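Local structure of periplasmic binding protein (Veillonella parvula, 4MO9) at residues A[42-46]-A[121-125]; A[145-149]-A[160-164]. The protein probably captures an iron-chelate or similar metal-bearing solute in the periplasm, as a TroA-like solute-binding protein of the FepB type, for delivery to an ABC transporter. One frame throughout, in Å; residues are numbered along the deposited sequence.

Both contacts belong to the four-stranded parallel sheet of one lobe, and they meet through its neighbouring strands 118-122 and 143-147. Interaction 1 lies at the C-terminal ends of the strands, where the loop after strand 41-42 carries W45 to the trimethylamine oxide site; interaction 2 packs helix 154-168 on the outermost strand of that sheet. Both are largely buried, but interaction 1 runs out to an exposed aspartate, D124, that touches the pocket residue W45, while interaction 2 has no exposed residue among those that touch. Their chemistry differs: an indole on aliphatic groups, with no hydrogen bond across, against aliphatic and tyrosine packing with one amide-to-serine hydrogen bond. A probable hydrogen bond, V123 N to I147 O at 2.8 Å, joins the two.

Interaction 1 of 2, residues A[42-46]-A[121-125]; sequences VLQWS and IPVDL
At the ligand-binding end of the parallel sheet, the loop after strand 41-42 lays W45 over the turn where strand 118-122 passes into helix 123-132. W45 also touches the bound trimethylamine oxide and meets the H150 ring, so the indole forms part of the pocket while resting on L125, P122 and D124. L125 makes the CH-pi contact: its CD2 sits over one face, 3.9 Å from the centroid of the five-membered ring of W45 and 15° off the normal. With CG anti to the backbone N (chi1 -174°), the two leucine methyls lie against the pyrrole side of the indole and the neighbouring part of its benzene ring, L125 CD1 reaching W45 CZ2 at 3.8 Å. P122 supports the six-membered ring obliquely, its CG 3.7 Å from W45 CE3. Farther along, D124 offers only its methylene, CB standing 3.9 Å from W45 CZ3, and the carboxylate plane is turned 85° from the indole. The turn beneath is closed by L125 N bonding P122 O at 2.8 Å, which ties two of the residues under the indole to each other. One residue before W45, Q44 runs side by side with I121, pointing the same way, Q44 CG to I121 CD1 4.1 Å.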
loop_
_atom_site.group_PDB
_atom_site.type_symbol
_atom_site.label_atom_id
_atom_site.label_comp_id
_atom_site.label_asym_id
_atom_site.label_seq_id
_atom_site.Cartn_x
_atom_site.Cartn_y
_atom_site.Cartn_z
ATOM N N VAL A 42 18.068 8.221 -3.017
ATOM C CA VAL A 42 17.737 7.316 -4.129
ATOM C C VAL A 42 16.503 6.503 -3.737
ATOM O O VAL A 42 16.517 5.776 -2.736
ATOM C CB VAL A 42 18.898 6.351 -4.477
ATOM C CG1 VAL A 42 18.446 5.306 -5.492
ATOM C CG2 VAL A 42 20.102 7.120 -5.013
ATOM N N LEU A 43 15.431 6.641 -4.510
ATOM C CA LEU A 43 14.175 5.945 -4.220
ATOM C C LEU A 43 14.175 4.500 -4.698
ATOM O O LEU A 43 14.741 4.180 -5.749
ATOM C CB LEU A 43 13.013 6.664 -4.907
ATOM C CG LEU A 43 12.822 8.131 -4.536
ATOM C CD1 LEU A 43 11.728 8.760 -5.417
ATOM C CD2 LEU A 43 12.471 8.248 -3.057
ATOM N N GLN A 44 13.511 3.635 -3.933
ATOM C CA GLN A 44 13.177 2.285 -4.367
ATOM C C GLN A 44 11.727 2.001 -3.984
ATOM O O GLN A 44 11.225 2.558 -2.989
ATOM C CB GLN A 44 14.084 1.250 -3.699
ATOM C CG GLN A 44 15.520 1.289 -4.156
ATOM C CD GLN A 44 15.694 0.784 -5.579
ATOM O OE1 GLN A 44 15.950 1.567 -6.499
ATOM N NE2 GLN A 44 15.588 -0.520 -5.761
ATOM N N TRP A 45 11.081 1.138 -4.766
ATOM C CA TRP A 45 9.685 0.709 -4.546
ATOM C C TRP A 45 8.692 1.860 -4.323
ATOM O O TRP A 45 7.839 1.787 -3.432
ATOM C CB TRP A 45 9.607 -0.285 -3.372
ATOM C CG TRP A 45 10.102 -1.653 -3.720
ATOM C CD1 TRP A 45 10.832 -2.009 -4.832
ATOM C CD2 TRP A 45 9.902 -2.861 -2.966
ATOM N NE1 TRP A 45 11.088 -3.372 -4.808
ATOM C CE2 TRP A 45 10.532 -3.910 -3.675
ATOM C CE3 TRP A 45 9.247 -3.155 -1.764
ATOM C CZ2 TRP A 45 10.518 -5.239 -3.218
ATOM C CZ3 TRP A 45 9.237 -4.476 -1.311
ATOM C CH2 TRP A 45 9.870 -5.500 -2.040
ATOM N N SER A 46 8.783 2.910 -5.136
ATOM C CA SER A 46 7.870 4.043 -5.004
ATOM C C SER A 46 6.411 3.624 -5.200
ATOM O O SER A 46 6.070 2.931 -6.169
ATOM C CB SER A 46 8.259 5.178 -5.954
ATOM O OG SER A 46 9.512 5.712 -5.554
ATOM N N ILE A 121 15.431 1.365 2.245
ATOM C CA ILE A 121 15.165 0.032 1.705
ATOM C C ILE A 121 14.120 -0.689 2.535
ATOM O O ILE A 121 14.305 -0.876 3.737
ATOM C CB ILE A 121 16.450 -0.820 1.682
ATOM C CG1 ILE A 121 17.488 -0.189 0.750
ATOM C CG2 ILE A 121 16.131 -2.264 1.239
ATOM C CD1 ILE A 121 17.152 -0.352 -0.756
ATOM N N PRO A 122 13.009 -1.106 1.909
ATOM C CA PRO A 122 12.050 -1.910 2.673
ATOM C C PRO A 122 12.674 -3.224 3.153
ATOM O O PRO A 122 13.521 -3.812 2.459
ATOM C CB PRO A 122 10.935 -2.193 1.647
ATOM C CG PRO A 122 11.001 -1.003 0.705
ATOM C CD PRO A 122 12.499 -0.744 0.572
ATOM N N VAL A 123 12.284 -3.669 4.345
ATOM C CA VAL A 123 12.753 -4.954 4.871
ATOM C C VAL A 123 12.511 -6.111 3.896
ATOM O O VAL A 123 13.343 -7.013 3.770
ATOM C CB VAL A 123 12.117 -5.243 6.255
ATOM C CG1 VAL A 123 12.264 -6.711 6.641
ATOM C CG2 VAL A 123 12.747 -4.331 7.323
ATOM N N ASP A 124 11.375 -6.093 3.201
ATOM C CA ASP A 124 11.084 -7.151 2.225
ATOM C C ASP A 124 12.096 -7.165 1.071
ATOM O O ASP A 124 12.196 -8.145 0.329
ATOM C CB ASP A 124 9.653 -7.008 1.687
ATOM C CG ASP A 124 8.608 -7.603 2.629
ATOM O OD1 ASP A 124 8.952 -7.890 3.803
ATOM O OD2 ASP A 124 7.441 -7.786 2.195
ATOM N N LEU A 125 12.844 -6.073 0.933
ATOM C CA LEU A 125 13.850 -5.927 -0.118
ATOM C C LEU A 125 15.283 -6.026 0.454
ATOM O O LEU A 125 16.269 -6.072 -0.295
ATOM C CB LEU A 125 13.639 -4.578 -0.838
ATOM C CG LEU A 125 14.483 -4.235 -2.076
ATOM C CD1 LEU A 125 14.331 -5.284 -3.164
ATOM C CD2 LEU A 125 14.086 -2.860 -2.612
#

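Interaction 2 of 2, residues A[145-149]-A[160-164]; sequences IYIDY and SIEAI
The Y149 ring has I161 CG1 at its edge, near the ring plane, while S160 CB approaches obliquely; H157 also meets this ring at an incline. These groups close one end of a beta-alpha unit in which helix 154-168 returns across the outermost strand, 143-147, of the parallel sheet. The axes of 145-147 and 160-164 approach to 8.5 Å and run roughly antiparallel, at 152°. Y149 CE1 lies 3.7 Å from S160 CB, and the phenol oxygen, Y149 OH, passes 3.5 Å from I161 CG1 while the same oxygen shares a hydrogen bond with T54 OG1 on helix 52-59. Along the strand the packing is aliphatic. I147 CG2 meets I164 CG1 at 4.0 Å with the two side chains crossing at about a right angle, and I145 CG2 rests on A163 CB at 4.2 Å. I164 also packs on helix 52-59. The polar pin is S160: its OG, anti to the carbonyl carbon (chi1 -60°), turns back beside its own backbone N and hydrogen-bonds S156 O one helical turn earlier. That same oxygen satisfies the backbone amide just past the strand: D148 N donates to S160 OG over 3.0 Å, nearly straight at 163°.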
loop_
_atom_site.group_PDB
_atom_site.type_symbol
_atom_site.label_atom_id
_atom_site.label_comp_id
_atom_site.label_asym_id
_atom_site.label_seq_id
_atom_site.Cartn_x
_atom_site.Cartn_y
_atom_site.Cartn_z
ATOM N N ILE A 145 19.003 3.052 5.235
ATOM C CA ILE A 145 18.018 3.115 6.312
ATOM C C ILE A 145 16.878 2.148 6.009
ATOM O O ILE A 145 16.152 2.324 5.016
ATOM C CB ILE A 145 17.480 4.556 6.508
ATOM C CG1 ILE A 145 18.618 5.483 6.969
ATOM C CG2 ILE A 145 16.366 4.586 7.527
ATOM C CD1 ILE A 145 18.143 6.922 7.274
ATOM N N TYR A 146 16.711 1.115 6.835
ATOM C CA TYR A 146 15.631 0.134 6.569
ATOM C C TYR A 146 14.292 0.617 7.106
ATOM O O TYR A 146 14.228 1.183 8.195
ATOM C CB TYR A 146 15.978 -1.236 7.164
ATOM C CG TYR A 146 17.163 -1.874 6.472
ATOM C CD1 TYR A 146 17.137 -2.113 5.099
ATOM C CD2 TYR A 146 18.301 -2.231 7.180
ATOM C CE1 TYR A 146 18.218 -2.685 4.455
ATOM C CE2 TYR A 146 19.390 -2.804 6.541
ATOM C CZ TYR A 146 19.334 -3.028 5.179
ATOM O OH TYR A 146 20.410 -3.594 4.534
ATOM N N ILE A 147 13.222 0.387 6.343
ATOM C CA ILE A 147 11.875 0.760 6.754
ATOM C C ILE A 147 10.974 -0.458 6.505
ATOM O O ILE A 147 11.379 -1.404 5.818
ATOM C CB ILE A 147 11.356 1.968 5.947
ATOM C CG1 ILE A 147 11.244 1.605 4.460
ATOM C CG2 ILE A 147 12.274 3.194 6.132
ATOM C CD1 ILE A 147 10.529 2.665 3.617
ATOM N N ASP A 148 9.761 -0.463 7.049
ATOM C CA ASP A 148 8.944 -1.663 6.912
ATOM C C ASP A 148 7.467 -1.360 7.108
ATOM O O ASP A 148 6.930 -1.470 8.221
ATOM C CB ASP A 148 9.400 -2.772 7.879
ATOM C CG ASP A 148 8.719 -4.117 7.604
ATOM O OD1 ASP A 148 8.028 -4.267 6.565
ATOM O OD2 ASP A 148 8.879 -5.050 8.421
ATOM N N TYR A 149 6.810 -0.991 6.018
ATOM C CA TYR A 149 5.366 -0.850 6.024
ATOM C C TYR A 149 4.682 -2.186 5.734
ATOM O O TYR A 149 3.471 -2.328 5.965
ATOM C CB TYR A 149 4.952 0.196 4.987
ATOM C CG TYR A 149 5.377 1.613 5.319
ATOM C CD1 TYR A 149 5.106 2.169 6.562
ATOM C CD2 TYR A 149 6.058 2.389 4.385
ATOM C CE1 TYR A 149 5.486 3.475 6.867
ATOM C CE2 TYR A 149 6.462 3.688 4.679
ATOM C CZ TYR A 149 6.164 4.226 5.921
ATOM O OH TYR A 149 6.546 5.515 6.208
ATOM N N SER A 160 9.193 3.597 11.057
ATOM C CA SER A 160 9.521 3.910 9.674
ATOM C C SER A 160 9.294 5.379 9.370
ATOM O O SER A 160 10.181 6.048 8.814
ATOM C CB SER A 160 8.708 3.033 8.723
ATOM O OG SER A 160 9.014 1.665 8.968
ATOM N N ILE A 161 8.112 5.880 9.734
ATOM C CA ILE A 161 7.796 7.302 9.574
ATOM C C ILE A 161 8.825 8.160 10.319
ATOM O O ILE A 161 9.325 9.163 9.801
ATOM C CB ILE A 161 6.386 7.602 10.110
ATOM C CG1 ILE A 161 5.337 6.905 9.231
ATOM C CG2 ILE A 161 6.121 9.119 10.171
ATOM C CD1 ILE A 161 3.929 6.900 9.827
ATOM N N GLU A 162 9.132 7.766 11.544
ATOM C CA GLU A 162 10.043 8.532 12.386
ATOM C C GLU A 162 11.453 8.563 11.777
ATOM O O GLU A 162 12.106 9.625 11.751
ATOM C CB GLU A 162 10.014 7.932 13.797
ATOM C CG GLU A 162 11.132 8.316 14.749
ATOM C CD GLU A 162 11.115 7.423 15.985
ATOM O OE1 GLU A 162 12.197 6.965 16.410
ATOM O OE2 GLU A 162 10.002 7.158 16.505
ATOM N N ALA A 163 11.911 7.421 11.255
ATOM C CA ALA A 163 13.260 7.339 10.680
ATOM C C ALA A 163 13.410 8.196 9.407
ATOM O O ALA A 163 14.429 8.891 9.227
ATOM C CB ALA A 163 13.646 5.888 10.404
ATOM N N ILE A 164 12.406 8.146 8.536
ATOM C CA ILE A 164 12.431 8.917 7.297
ATOM C C ILE A 164 12.369 10.409 7.621
ATOM O O ILE A 164 13.118 11.213 7.045
ATOM C CB ILE A 164 11.275 8.534 6.355
ATOM C CG1 ILE A 164 11.383 7.058 5.954
ATOM C CG2 ILE A 164 11.287 9.425 5.112
ATOM C CD1 ILE A 164 10.215 6.547 5.111
#